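Side-chain contacts in inositol monophosphatase (Zymomonas mobilis, PDB 4N81), which probably acts as a magnesium-dependent phosphatase that hydrolyses phosphate monoesters such as inositol monophosphates: residues R25-A30 / V43-R48; G116-P121 / E125-V130; L133-S136 / V141-T144; W161-E164 / H170-K173; A212-I217 / G223-W228. All coordinates share one frame; numbering follows the deposited sequence.

Contact 1 of 5, residues R25-A30 / V43-R48; sequences RPFFRA and VTKADR
F27 lays its ring against A46 and K45, where the 3-10 turn that follows helix 7-24 packs on helix 42-61; the contact thus joins the two N-terminal helices of the inositol monophosphatase fold. F27 CB starts over the methyl of A46, with the two CB atoms 4.0 Å apart. With F27 CG anti to its carbonyl carbon (chi1 -66°), the ring is carried across to the helix. Its inner side settles on the alanine: F27 CD1 lies 3.7 Å from A46 CB and 3.8 Å from A46 CA. Farther out, F27 CE1 reaches the A46 backbone, 4.0 Å from A46 CA. The other rim of the ring, on the same face, meets the lysine. F27 CE2 is 3.7 Å from K45 CB, which sits over the ring face as a CH-pi donor, 4.1 Å from the centroid. The side chains of F27 and K45 cross at about a right angle, and the lysine amine leads away from the contact. F94 of helix 91-95 and P42 also touch F27, while A46 leans on I88, a predicted magnesium ligand, from within the helix. An alanine at F27 would remove the whole ring, which would probably open a gap beside A46 and leave the methylenes of K45 without the surface they lie on. No hydrogen bond crosses between the segments; apart from A46 N over the same face, the contact is carbon on carbon. The outermost ring atom, F27 CZ, ends 3.8 Å from K45 CB, and F27 CE2 lies equally close to K45 CD.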
# COMPACT_ATOMS: atom_id res chain seq x y z
N ARG A 25 4.44 -9.66 14.86
CA ARG A 25 5.33 -9.97 13.73
C ARG A 25 5.29 -11.44 13.23
O ARG A 25 5.16 -11.68 12.03
CB ARG A 25 6.77 -9.56 14.08
CG ARG A 25 7.79 -9.63 12.96
CD ARG A 25 9.19 -9.13 13.46
NE ARG A 25 9.17 -7.69 13.77
CZ ARG A 25 9.25 -7.19 15.01
NH1 ARG A 25 9.23 -5.85 15.21
NH2 ARG A 25 9.36 -8.03 16.05
N PRO A 26 5.34 -12.42 14.15
CA PRO A 26 5.36 -13.82 13.70
C PRO A 26 4.12 -14.17 12.85
O PRO A 26 4.15 -15.20 12.17
CB PRO A 26 5.38 -14.63 15.00
CG PRO A 26 5.97 -13.72 16.00
CD PRO A 26 5.56 -12.33 15.61
N PHE A 27 2.99 -13.47 13.05
CA PHE A 27 1.75 -13.81 12.34
C PHE A 27 1.66 -13.18 10.95
O PHE A 27 0.79 -13.52 10.20
CB PHE A 27 0.53 -13.38 13.14
CG PHE A 27 0.38 -14.14 14.43
CD1 PHE A 27 0.75 -13.57 15.65
CD2 PHE A 27 -0.07 -15.45 14.41
CE1 PHE A 27 0.63 -14.27 16.83
CE2 PHE A 27 -0.19 -16.18 15.61
CZ PHE A 27 0.16 -15.57 16.82
N PHE A 28 2.52 -12.23 10.66
CA PHE A 28 2.42 -11.53 9.38
C PHE A 28 2.77 -12.48 8.22
O PHE A 28 3.79 -13.19 8.29
CB PHE A 28 3.39 -10.34 9.40
CG PHE A 28 3.36 -9.53 8.12
CD1 PHE A 28 2.19 -8.88 7.74
CD2 PHE A 28 4.51 -9.41 7.35
CE1 PHE A 28 2.14 -8.11 6.54
CE2 PHE A 28 4.51 -8.64 6.21
CZ PHE A 28 3.34 -7.98 5.81
N ARG A 29 1.95 -12.45 7.16
CA ARG A 29 2.15 -13.34 6.00
C ARG A 29 2.13 -14.83 6.30
O ARG A 29 2.66 -15.64 5.56
CB ARG A 29 3.42 -12.95 5.23
CG ARG A 29 3.17 -11.66 4.42
CD ARG A 29 4.38 -11.22 3.53
NE ARG A 29 4.07 -9.90 2.95
CZ ARG A 29 4.92 -9.18 2.21
NH1 ARG A 29 6.13 -9.67 1.94
NH2 ARG A 29 4.60 -7.98 1.81
N ALA A 30 1.46 -15.19 7.38
CA ALA A 30 1.12 -16.58 7.67
C ALA A 30 -0.05 -17.06 6.77
O ALA A 30 -0.83 -16.25 6.24
CB ALA A 30 0.75 -16.72 9.18
N VAL A 43 -4.67 -12.86 12.06
CA VAL A 43 -4.87 -11.46 12.48
C VAL A 43 -5.57 -11.42 13.85
O VAL A 43 -5.26 -10.59 14.72
CB VAL A 43 -5.65 -10.64 11.41
CG1 VAL A 43 -7.14 -11.06 11.35
CG2 VAL A 43 -5.49 -9.11 11.67
N THR A 44 -6.52 -12.32 14.05
CA THR A 44 -7.23 -12.36 15.31
C THR A 44 -6.31 -12.81 16.45
O THR A 44 -6.34 -12.21 17.56
CB THR A 44 -8.46 -13.33 15.18
OG1 THR A 44 -9.37 -12.76 14.22
CG2 THR A 44 -9.14 -13.47 16.50
N LYS A 45 -5.46 -13.80 16.18
CA LYS A 45 -4.52 -14.21 17.22
C LYS A 45 -3.55 -13.08 17.59
O LYS A 45 -3.30 -12.84 18.77
CB LYS A 45 -3.66 -15.41 16.76
CG LYS A 45 -4.39 -16.72 16.55
CD LYS A 45 -3.42 -17.89 16.52
CE LYS A 45 -4.13 -19.22 16.21
NZ LYS A 45 -4.65 -19.14 14.78
N ALA A 46 -3.08 -12.36 16.57
CA ALA A 46 -2.10 -11.29 16.75
C ALA A 46 -2.73 -10.14 17.53
O ALA A 46 -2.15 -9.63 18.48
CB ALA A 46 -1.63 -10.78 15.36
N ASP A 47 -3.92 -9.74 17.11
CA ASP A 47 -4.64 -8.63 17.75
C ASP A 47 -4.95 -8.95 19.19
O ASP A 47 -4.66 -8.15 20.10
CB ASP A 47 -5.93 -8.34 16.95
CG ASP A 47 -6.89 -7.45 17.72
OD1 ASP A 47 -7.96 -7.95 18.15
OD2 ASP A 47 -6.55 -6.29 17.96
N ARG A 48 -5.48 -10.14 19.45
CA ARG A 48 -5.81 -10.48 20.83
C ARG A 48 -4.57 -10.61 21.70
O ARG A 48 -4.57 -10.16 22.86
CB ARG A 48 -6.56 -11.83 20.94
CG ARG A 48 -7.94 -11.95 20.26
CD ARG A 48 -8.63 -13.31 20.60
NE ARG A 48 -8.61 -13.62 22.04
CZ ARG A 48 -8.82 -14.83 22.57
NH1 ARG A 48 -9.07 -15.87 21.78
NH2 ARG A 48 -8.78 -15.01 23.89

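Contact 2 of 5, residues G116-P121 / E125-V130; sequences GIINQP and ERWVGV
W127 and I118 meet around the indole: I118 CD1 lies over one face toward the rim, and I118 O sits at the ring edge, in its plane. I118 CG2 adds the nearest carbon contact, 3.6 Å from W127 CE3. Beyond the two strands, F137 and Y188 each pair edge-to-face with the same ring. The other flat group, the R126 guanidinium, receives N119 OD1 at its edge, in plane. R126 NE donates to N119 OD1 at 2.8 Å and nearly straight (165°), and R126 NH2 adds a weak bond to the same OD1 at 3.2 Å. The amide stands 78° from the guanidinium, so NE approaches OD1 from above the carbonyl plane and not along a lone pair. These pairs sit on an antiparallel beta hairpin, strands 112-120 and 125-130, in the larger sheet of the chain. G116–G129, I118–W127 and Q120–E125 are hydrogen-bonded pairs, each joined by two backbone bonds, such as W127 N to I118 O at 2.9 Å. Between them, I117 and V128 lie side by side, with I117 CG1 4.0 Å from V128 CG2. Q120 and E125 run alongside each other, their CB atoms 4.0 Å apart, but turn their polar ends elsewhere: Q120 NE2 to F101 O, E125 OE2 to Y188 OH and E125 OE1 to R29 of the second subunit. R126 NH2 also makes a salt bridge to D18, and NH1 a hydrogen bond to H14, both of helix 7-24. N119, with D18 and H14, therefore probably restrains the rotation of a guanidinium whose charge is likely to be balanced by D18.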
# COMPACT_ATOMS: atom_id res chain seq x y z
N GLY A 116 0.47 10.10 20.81
CA GLY A 116 0.10 9.05 19.87
C GLY A 116 1.34 8.41 19.29
O GLY A 116 2.33 9.10 19.02
N ILE A 117 1.30 7.11 19.06
CA ILE A 117 2.34 6.41 18.32
C ILE A 117 1.66 5.61 17.21
O ILE A 117 0.58 4.98 17.46
CB ILE A 117 3.16 5.44 19.26
CG1 ILE A 117 4.09 6.26 20.18
CG2 ILE A 117 4.02 4.47 18.44
CD1 ILE A 117 5.02 5.41 21.07
N ILE A 118 2.26 5.67 16.01
CA ILE A 118 1.98 4.69 14.96
C ILE A 118 3.23 3.84 14.84
O ILE A 118 4.32 4.38 14.62
CB ILE A 118 1.78 5.33 13.55
CG1 ILE A 118 0.53 6.27 13.51
CG2 ILE A 118 1.62 4.22 12.50
CD1 ILE A 118 0.62 7.34 12.32
N ASN A 119 3.10 2.52 14.93
CA ASN A 119 4.27 1.68 14.75
C ASN A 119 4.03 0.63 13.71
O ASN A 119 3.11 -0.18 13.85
CB ASN A 119 4.66 0.98 16.06
CG ASN A 119 6.01 0.24 15.93
OD1 ASN A 119 7.03 0.87 15.70
ND2 ASN A 119 5.99 -1.09 16.04
N GLN A 120 4.91 0.58 12.70
CA GLN A 120 4.80 -0.46 11.67
C GLN A 120 5.86 -1.46 12.08
O GLN A 120 7.06 -1.19 11.95
CB GLN A 120 5.18 0.18 10.30
CG GLN A 120 4.40 -0.50 9.12
CD GLN A 120 4.56 -2.02 9.15
OE1 GLN A 120 5.68 -2.53 9.17
NE2 GLN A 120 3.46 -2.73 9.16
N PRO A 121 5.42 -2.64 12.59
CA PRO A 121 6.40 -3.54 13.21
C PRO A 121 7.18 -4.38 12.22
O PRO A 121 8.15 -5.03 12.64
CB PRO A 121 5.54 -4.42 14.12
CG PRO A 121 4.14 -4.43 13.41
CD PRO A 121 4.02 -3.02 12.88
N GLU A 125 9.03 1.27 11.40
CA GLU A 125 8.83 2.68 11.17
C GLU A 125 7.89 3.13 12.28
O GLU A 125 6.76 2.61 12.40
CB GLU A 125 8.11 2.86 9.83
CG GLU A 125 8.93 2.24 8.66
CD GLU A 125 8.23 2.41 7.29
OE1 GLU A 125 8.83 3.04 6.38
OE2 GLU A 125 7.11 1.87 7.15
N ARG A 126 8.32 4.15 13.03
CA ARG A 126 7.58 4.57 14.20
C ARG A 126 7.44 6.10 14.23
O ARG A 126 8.44 6.84 14.23
CB ARG A 126 8.29 4.10 15.48
CG ARG A 126 7.48 4.47 16.75
CD ARG A 126 8.06 3.80 18.04
NE ARG A 126 7.98 2.35 17.92
CZ ARG A 126 8.33 1.48 18.87
NH1 ARG A 126 8.78 1.90 20.06
NH2 ARG A 126 8.22 0.18 18.62
N TRP A 127 6.18 6.55 14.21
CA TRP A 127 5.84 7.96 14.35
C TRP A 127 5.44 8.22 15.81
O TRP A 127 4.66 7.43 16.34
CB TRP A 127 4.59 8.24 13.51
CG TRP A 127 4.77 8.27 12.02
CD1 TRP A 127 4.93 9.40 11.22
CD2 TRP A 127 4.79 7.14 11.13
NE1 TRP A 127 5.09 9.01 9.89
CE2 TRP A 127 4.97 7.64 9.80
CE3 TRP A 127 4.71 5.74 11.32
CZ2 TRP A 127 4.99 6.80 8.67
CZ3 TRP A 127 4.75 4.90 10.19
CH2 TRP A 127 4.88 5.43 8.88
N VAL A 128 5.95 9.29 16.44
CA VAL A 128 5.56 9.63 17.81
C VAL A 128 5.13 11.09 17.83
O VAL A 128 5.93 11.97 17.45
CB VAL A 128 6.74 9.48 18.78
CG1 VAL A 128 6.27 9.76 20.23
CG2 VAL A 128 7.35 8.08 18.64
N GLY A 129 3.91 11.36 18.31
CA GLY A 129 3.43 12.73 18.46
C GLY A 129 2.99 13.00 19.89
O GLY A 129 2.51 12.09 20.59
N VAL A 130 3.17 14.24 20.35
CA VAL A 130 2.83 14.57 21.74
C VAL A 130 2.47 16.05 21.75
O VAL A 130 3.04 16.84 20.97
CB VAL A 130 4.06 14.43 22.71
CG1 VAL A 130 3.63 14.60 24.16
CG2 VAL A 130 4.78 13.11 22.52

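Contact 3 of 5, residues L133-S136 / V141-T144; sequences LPTS and VIHT
S136 and V141 form an antiparallel non-hydrogen-bonded pair on a surface hairpin at the edge of the large sheet, where strand 133-137 turns back into strand 140-141. Their CA atoms stand 4.3 Å apart. One backbone bond follows the pair: I142 N donates to T135 O at 3.1 Å, at an N-H...O angle of 153°, and V141 CA adds a CA-H...O contact to the same oxygen. Side chains then pack on both sides of the strand pair. On the side of S136, P134 CB touches V141 CG1 at 3.8 Å, a methyl against the proline ring, on the exposed side. On the other side, T135 CG2 meets I142 CD1 and CG1, each at 3.8 Å. I142 reaches it because, with chi1 at 60°, CG1 is wedged between the backbone N and the carbonyl carbon. T135 divides its work: the methyl serves this apolar contact, while OG1 is hydrogen-bonded to I217 O of helix 214-220. I142 in turn packs on W127, L195 and S194. With just two residues separating the strands, this is a tight beta hairpin whose outer face meets solvent and whose inner face closes on the helices behind the sheet.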
# COMPACT_ATOMS: atom_id res chain seq x y z
N LEU A 133 5.56 18.63 21.97
CA LEU A 133 6.81 18.44 21.24
C LEU A 133 6.53 18.29 19.75
O LEU A 133 5.42 17.91 19.35
CB LEU A 133 7.53 17.17 21.69
CG LEU A 133 8.51 17.27 22.86
CD1 LEU A 133 9.22 18.62 22.97
CD2 LEU A 133 7.70 17.04 24.04
N PRO A 134 7.54 18.59 18.90
CA PRO A 134 7.47 18.23 17.47
C PRO A 134 7.39 16.71 17.29
O PRO A 134 7.99 15.93 18.03
CB PRO A 134 8.80 18.76 16.89
CG PRO A 134 9.58 19.28 18.04
CD PRO A 134 8.69 19.44 19.24
N THR A 135 6.65 16.32 16.27
CA THR A 135 6.49 14.93 15.91
C THR A 135 7.81 14.39 15.40
O THR A 135 8.55 15.12 14.72
CB THR A 135 5.41 14.82 14.86
OG1 THR A 135 4.17 15.13 15.49
CG2 THR A 135 5.32 13.43 14.22
N SER A 136 8.09 13.14 15.71
CA SER A 136 9.30 12.47 15.28
C SER A 136 9.01 11.16 14.52
O SER A 136 8.07 10.53 14.81
CB SER A 136 10.16 12.15 16.48
OG SER A 136 10.80 13.30 17.02
N VAL A 141 12.89 14.75 13.93
CA VAL A 141 11.76 15.68 13.78
C VAL A 141 11.32 15.68 12.32
O VAL A 141 12.17 15.66 11.42
CB VAL A 141 12.12 17.10 14.19
CG1 VAL A 141 10.95 18.08 13.88
CG2 VAL A 141 12.43 17.12 15.67
N ILE A 142 10.01 15.74 12.07
CA ILE A 142 9.50 15.73 10.71
C ILE A 142 8.48 16.83 10.51
O ILE A 142 7.94 17.38 11.48
CB ILE A 142 8.85 14.35 10.36
CG1 ILE A 142 7.68 14.06 11.31
CG2 ILE A 142 9.96 13.21 10.35
CD1 ILE A 142 6.75 12.87 10.76
N HIS A 143 8.24 17.16 9.23
CA HIS A 143 7.40 18.29 8.88
C HIS A 143 6.47 17.91 7.72
O HIS A 143 6.92 17.36 6.72
CB HIS A 143 8.30 19.45 8.40
CG HIS A 143 9.21 19.97 9.47
ND1 HIS A 143 10.51 19.54 9.63
CD2 HIS A 143 8.99 20.87 10.46
CE1 HIS A 143 11.06 20.16 10.66
NE2 HIS A 143 10.16 20.98 11.17
N THR A 144 5.21 18.35 7.83
CA THR A 144 4.30 18.30 6.69
C THR A 144 4.81 19.32 5.64
O THR A 144 5.69 20.15 5.95
CB THR A 144 2.91 18.68 7.06
OG1 THR A 144 2.89 20.03 7.58
CG2 THR A 144 2.33 17.66 8.13

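Contact 4 of 5, residues W161-E164 / H170-K173; sequences WLFE and HFDK
Two different first torsions bring F163 and F171 together: F163 places CG anti to its carbonyl carbon (chi1 -67°), whereas F171 extends CG opposite its own N (chi1 -178°), and the two side chains cross at about a right angle. F163 lies in the loop just before helix 165-175 and F171 on that helix, so the pair brings the preceding loop against the second turn. The tip of F163 does the touching. Its CZ is 3.5 Å from F171 CD1 and 3.7 Å from F171 CG, and CE2 lies 3.9 Å from the same CG. F171 CB comes over the F163 face, 3.9 Å from the ring centroid, as a CH-pi contact. The rings themselves are tilted by 32°, with centroids 5.0 Å apart, an oblique aromatic pair. Around them, T157 touches both rings, L155 adds to F171, and W228 and Q204 add to F163. W161 of the second subunit also packs on F171, so the pair lies beside the dimer interface. No polar atom takes part: between these segments the contact rests on dispersion and on the F171 CB methylene over the F163 face.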
# COMPACT_ATOMS: atom_id res chain seq x y z
N TRP A 161 -15.27 2.71 -1.01
CA TRP A 161 -16.40 1.91 -0.55
C TRP A 161 -16.51 1.81 0.97
O TRP A 161 -17.43 1.16 1.48
CB TRP A 161 -16.41 0.52 -1.24
CG TRP A 161 -16.30 0.71 -2.73
CD1 TRP A 161 -17.21 1.30 -3.54
CD2 TRP A 161 -15.19 0.35 -3.57
NE1 TRP A 161 -16.75 1.32 -4.84
CE2 TRP A 161 -15.52 0.72 -4.88
CE3 TRP A 161 -13.98 -0.30 -3.34
CZ2 TRP A 161 -14.66 0.48 -5.97
CZ3 TRP A 161 -13.13 -0.52 -4.44
CH2 TRP A 161 -13.48 -0.13 -5.70
N LEU A 162 -15.57 2.41 1.70
CA LEU A 162 -15.70 2.46 3.15
C LEU A 162 -16.52 3.69 3.65
O LEU A 162 -16.73 3.85 4.85
CB LEU A 162 -14.33 2.40 3.82
CG LEU A 162 -13.69 1.01 3.71
CD1 LEU A 162 -12.30 1.16 4.35
CD2 LEU A 162 -14.57 0.06 4.53
N PHE A 163 -16.95 4.54 2.72
CA PHE A 163 -17.87 5.64 3.00
C PHE A 163 -19.33 5.17 3.02
O PHE A 163 -19.67 4.17 2.38
CB PHE A 163 -17.73 6.75 1.94
CG PHE A 163 -16.39 7.49 1.99
CD1 PHE A 163 -16.29 8.76 2.57
CD2 PHE A 163 -15.23 6.90 1.45
CE1 PHE A 163 -15.05 9.45 2.64
CE2 PHE A 163 -13.95 7.60 1.51
CZ PHE A 163 -13.87 8.85 2.11
N GLU A 164 -20.17 5.95 3.69
CA GLU A 164 -21.63 5.89 3.54
C GLU A 164 -21.98 6.34 2.12
O GLU A 164 -21.16 6.95 1.41
CB GLU A 164 -22.33 6.81 4.58
CG GLU A 164 -21.97 6.40 6.01
CD GLU A 164 -22.40 7.39 7.08
OE1 GLU A 164 -21.85 7.30 8.22
OE2 GLU A 164 -23.28 8.27 6.80
N HIS A 170 -19.46 12.90 -1.52
CA HIS A 170 -18.55 13.97 -1.07
C HIS A 170 -17.07 13.66 -1.40
O HIS A 170 -16.27 14.55 -1.84
CB HIS A 170 -18.67 14.15 0.46
CG HIS A 170 -20.05 14.48 0.91
ND1 HIS A 170 -20.73 15.60 0.47
CD2 HIS A 170 -20.88 13.86 1.80
CE1 HIS A 170 -21.92 15.64 1.05
NE2 HIS A 170 -22.03 14.61 1.86
N PHE A 171 -16.71 12.37 -1.22
CA PHE A 171 -15.33 12.00 -1.50
C PHE A 171 -15.04 12.14 -2.98
O PHE A 171 -13.98 12.63 -3.40
CB PHE A 171 -14.99 10.58 -1.05
CG PHE A 171 -13.53 10.25 -1.32
CD1 PHE A 171 -12.56 10.80 -0.50
CD2 PHE A 171 -13.15 9.49 -2.44
CE1 PHE A 171 -11.21 10.57 -0.76
CE2 PHE A 171 -11.79 9.26 -2.70
CZ PHE A 171 -10.83 9.83 -1.88
N ASP A 172 -15.98 11.70 -3.82
CA ASP A 172 -15.72 11.78 -5.23
C ASP A 172 -15.55 13.22 -5.71
O ASP A 172 -14.71 13.55 -6.61
CB ASP A 172 -16.89 11.15 -5.99
CG ASP A 172 -16.51 10.82 -7.40
OD1 ASP A 172 -15.58 10.00 -7.54
OD2 ASP A 172 -17.06 11.44 -8.35
N LYS A 173 -16.33 14.11 -5.08
CA LYS A 173 -16.25 15.49 -5.48
C LYS A 173 -14.88 16.08 -5.14
O LYS A 173 -14.30 16.85 -5.96
CB LYS A 173 -17.37 16.32 -4.84
CG LYS A 173 -18.77 16.02 -5.47
CD LYS A 173 -19.88 16.82 -4.85
CE LYS A 173 -21.23 16.58 -5.64
NZ LYS A 173 -22.32 17.35 -4.93

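Contact 5 of 5, residues A212-I217 / G223-W228; sequences AALVPI and GIMRDW
Helix 214-220 and strand 224-226, successive elements of the alpha/beta fold of this phosphatase family, meet where M225 reaches toward L214 and V215. The strand is an outermost member of the five-stranded sheet, and M225 projects from it onto L214 and V215 of the helical segment. Its CG is anti to the backbone N (chi1 -172°) and the chain runs extended beyond, which carries SD and CE the full distance to the helix. CE ends 3.8 Å from L214 CB and 4.0 Å from L214 CD1. The sulfur lies one atom back, 3.9 Å from L214 CB and 4.0 Å from V215 CA, with V215 CG2 a little farther, 4.2 Å from SD. The thioether thus lies across L214 and V215, touching backbone as well as branch carbons. Y190 touches both L214 and M225, and L233 also packs on M225, while M225 N is hydrogen-bonded to E219 OE2 of the same helix. A serine in place of M225 would probably leave L214 CB and the CA of V215 without their apolar neighbour and open a gap between helix and strand. L214 in turn packs on I118, and its side chain lies about 6 Å from those of D89 and D210, predicted magnesium ligands. This is helix-on-strand packing of an alpha/beta core, near the predicted metal site.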
# COMPACT_ATOMS: atom_id res chain seq x y z
N ALA A 212 -7.40 8.30 17.29
CA ALA A 212 -6.90 8.99 18.47
C ALA A 212 -5.39 9.23 18.37
O ALA A 212 -4.93 10.35 18.59
CB ALA A 212 -7.20 8.17 19.77
N ALA A 213 -4.62 8.19 18.02
CA ALA A 213 -3.13 8.34 17.98
C ALA A 213 -2.70 9.29 16.86
O ALA A 213 -1.59 9.88 16.90
CB ALA A 213 -2.44 6.96 17.76
N LEU A 214 -3.51 9.36 15.80
CA LEU A 214 -3.07 10.11 14.62
C LEU A 214 -3.04 11.61 14.87
O LEU A 214 -2.23 12.35 14.26
CB LEU A 214 -4.01 9.84 13.46
CG LEU A 214 -4.29 8.35 13.17
CD1 LEU A 214 -5.30 8.27 12.08
CD2 LEU A 214 -2.99 7.61 12.78
N VAL A 215 -4.00 12.07 15.67
CA VAL A 215 -4.09 13.55 15.78
C VAL A 215 -2.79 14.28 16.28
O VAL A 215 -2.33 15.24 15.65
CB VAL A 215 -5.36 13.98 16.65
CG1 VAL A 215 -5.49 15.55 16.73
CG2 VAL A 215 -6.66 13.34 16.08
N PRO A 216 -2.20 13.85 17.42
CA PRO A 216 -0.97 14.51 17.88
C PRO A 216 0.17 14.39 16.88
O PRO A 216 1.01 15.29 16.79
CB PRO A 216 -0.62 13.76 19.19
CG PRO A 216 -1.87 13.07 19.58
CD PRO A 216 -2.64 12.78 18.34
N ILE A 217 0.20 13.28 16.15
CA ILE A 217 1.30 13.05 15.20
C ILE A 217 1.18 14.02 14.03
O ILE A 217 2.12 14.76 13.73
CB ILE A 217 1.25 11.58 14.69
CG1 ILE A 217 1.64 10.65 15.86
CG2 ILE A 217 2.10 11.36 13.40
CD1 ILE A 217 1.38 9.14 15.51
N GLY A 223 0.67 19.75 10.60
CA GLY A 223 -0.60 19.59 9.88
C GLY A 223 -1.83 19.92 10.71
O GLY A 223 -1.76 20.49 11.80
N ILE A 224 -3.00 19.60 10.16
CA ILE A 224 -4.22 19.88 10.88
C ILE A 224 -5.11 18.65 10.66
O ILE A 224 -5.12 18.07 9.59
CB ILE A 224 -4.91 21.18 10.36
CG1 ILE A 224 -6.26 21.43 11.04
CG2 ILE A 224 -5.14 21.15 8.83
CD1 ILE A 224 -6.69 22.96 10.82
N MET A 225 -5.84 18.26 11.70
CA MET A 225 -6.69 17.10 11.59
C MET A 225 -7.95 17.37 12.40
O MET A 225 -7.88 17.67 13.60
CB MET A 225 -5.94 15.86 12.08
CG MET A 225 -6.70 14.59 11.81
SD MET A 225 -5.60 13.16 12.05
CE MET A 225 -6.87 11.93 11.97
N ARG A 226 -9.10 17.35 11.70
CA ARG A 226 -10.36 17.76 12.28
C ARG A 226 -11.48 16.85 11.76
O ARG A 226 -11.26 16.01 10.91
CB ARG A 226 -10.71 19.19 11.80
CG ARG A 226 -9.64 20.27 12.12
CD ARG A 226 -9.77 20.67 13.57
NE ARG A 226 -8.61 21.42 14.03
CZ ARG A 226 -8.43 22.72 13.84
NH1 ARG A 226 -9.36 23.45 13.20
NH2 ARG A 226 -7.32 23.29 14.32
N ASP A 227 -12.71 17.07 12.25
CA ASP A 227 -13.85 16.46 11.56
C ASP A 227 -14.28 17.29 10.35
O ASP A 227 -13.60 18.26 9.99
CB ASP A 227 -15.02 16.11 12.48
CG ASP A 227 -15.76 17.33 13.04
OD1 ASP A 227 -16.47 17.15 14.06
OD2 ASP A 227 -15.65 18.45 12.47
N TRP A 228 -15.37 16.88 9.69
CA TRP A 228 -15.78 17.53 8.42
C TRP A 228 -16.50 18.89 8.66
O TRP A 228 -16.83 19.58 7.72
CB TRP A 228 -16.70 16.59 7.58
CG TRP A 228 -15.98 15.37 7.07
CD1 TRP A 228 -14.63 15.02 7.24
CD2 TRP A 228 -16.56 14.35 6.27
NE1 TRP A 228 -14.38 13.82 6.57
CE2 TRP A 228 -15.55 13.40 5.98
CE3 TRP A 228 -17.86 14.14 5.77
CZ2 TRP A 228 -15.80 12.25 5.20
CZ3 TRP A 228 -18.11 12.99 4.99
CH2 TRP A 228 -17.07 12.07 4.70

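Overall arrangement
Contacts 2, 4 and 5 are buried, contact 1 is partly buried and contact 3 lies at the surface. Contacts 2 and 3 share the large sheet: V128 N bonds to S136 O across neighbouring strands, and the hairpin of contact 2 is the more internal. Helix 214-220 of contact 5 links the two, with I217 against I118 and its carbonyl held by T135 OG1. Contact 1 reaches contact 2 through R25 NH1 to P121 O, and contact 4 reaches contact 5 through F163 on W228. Backbone bonding runs through contact 2 and fades to one bond in contact 3; contacts 1 and 4 use aromatic rings, contact 5 a thioether.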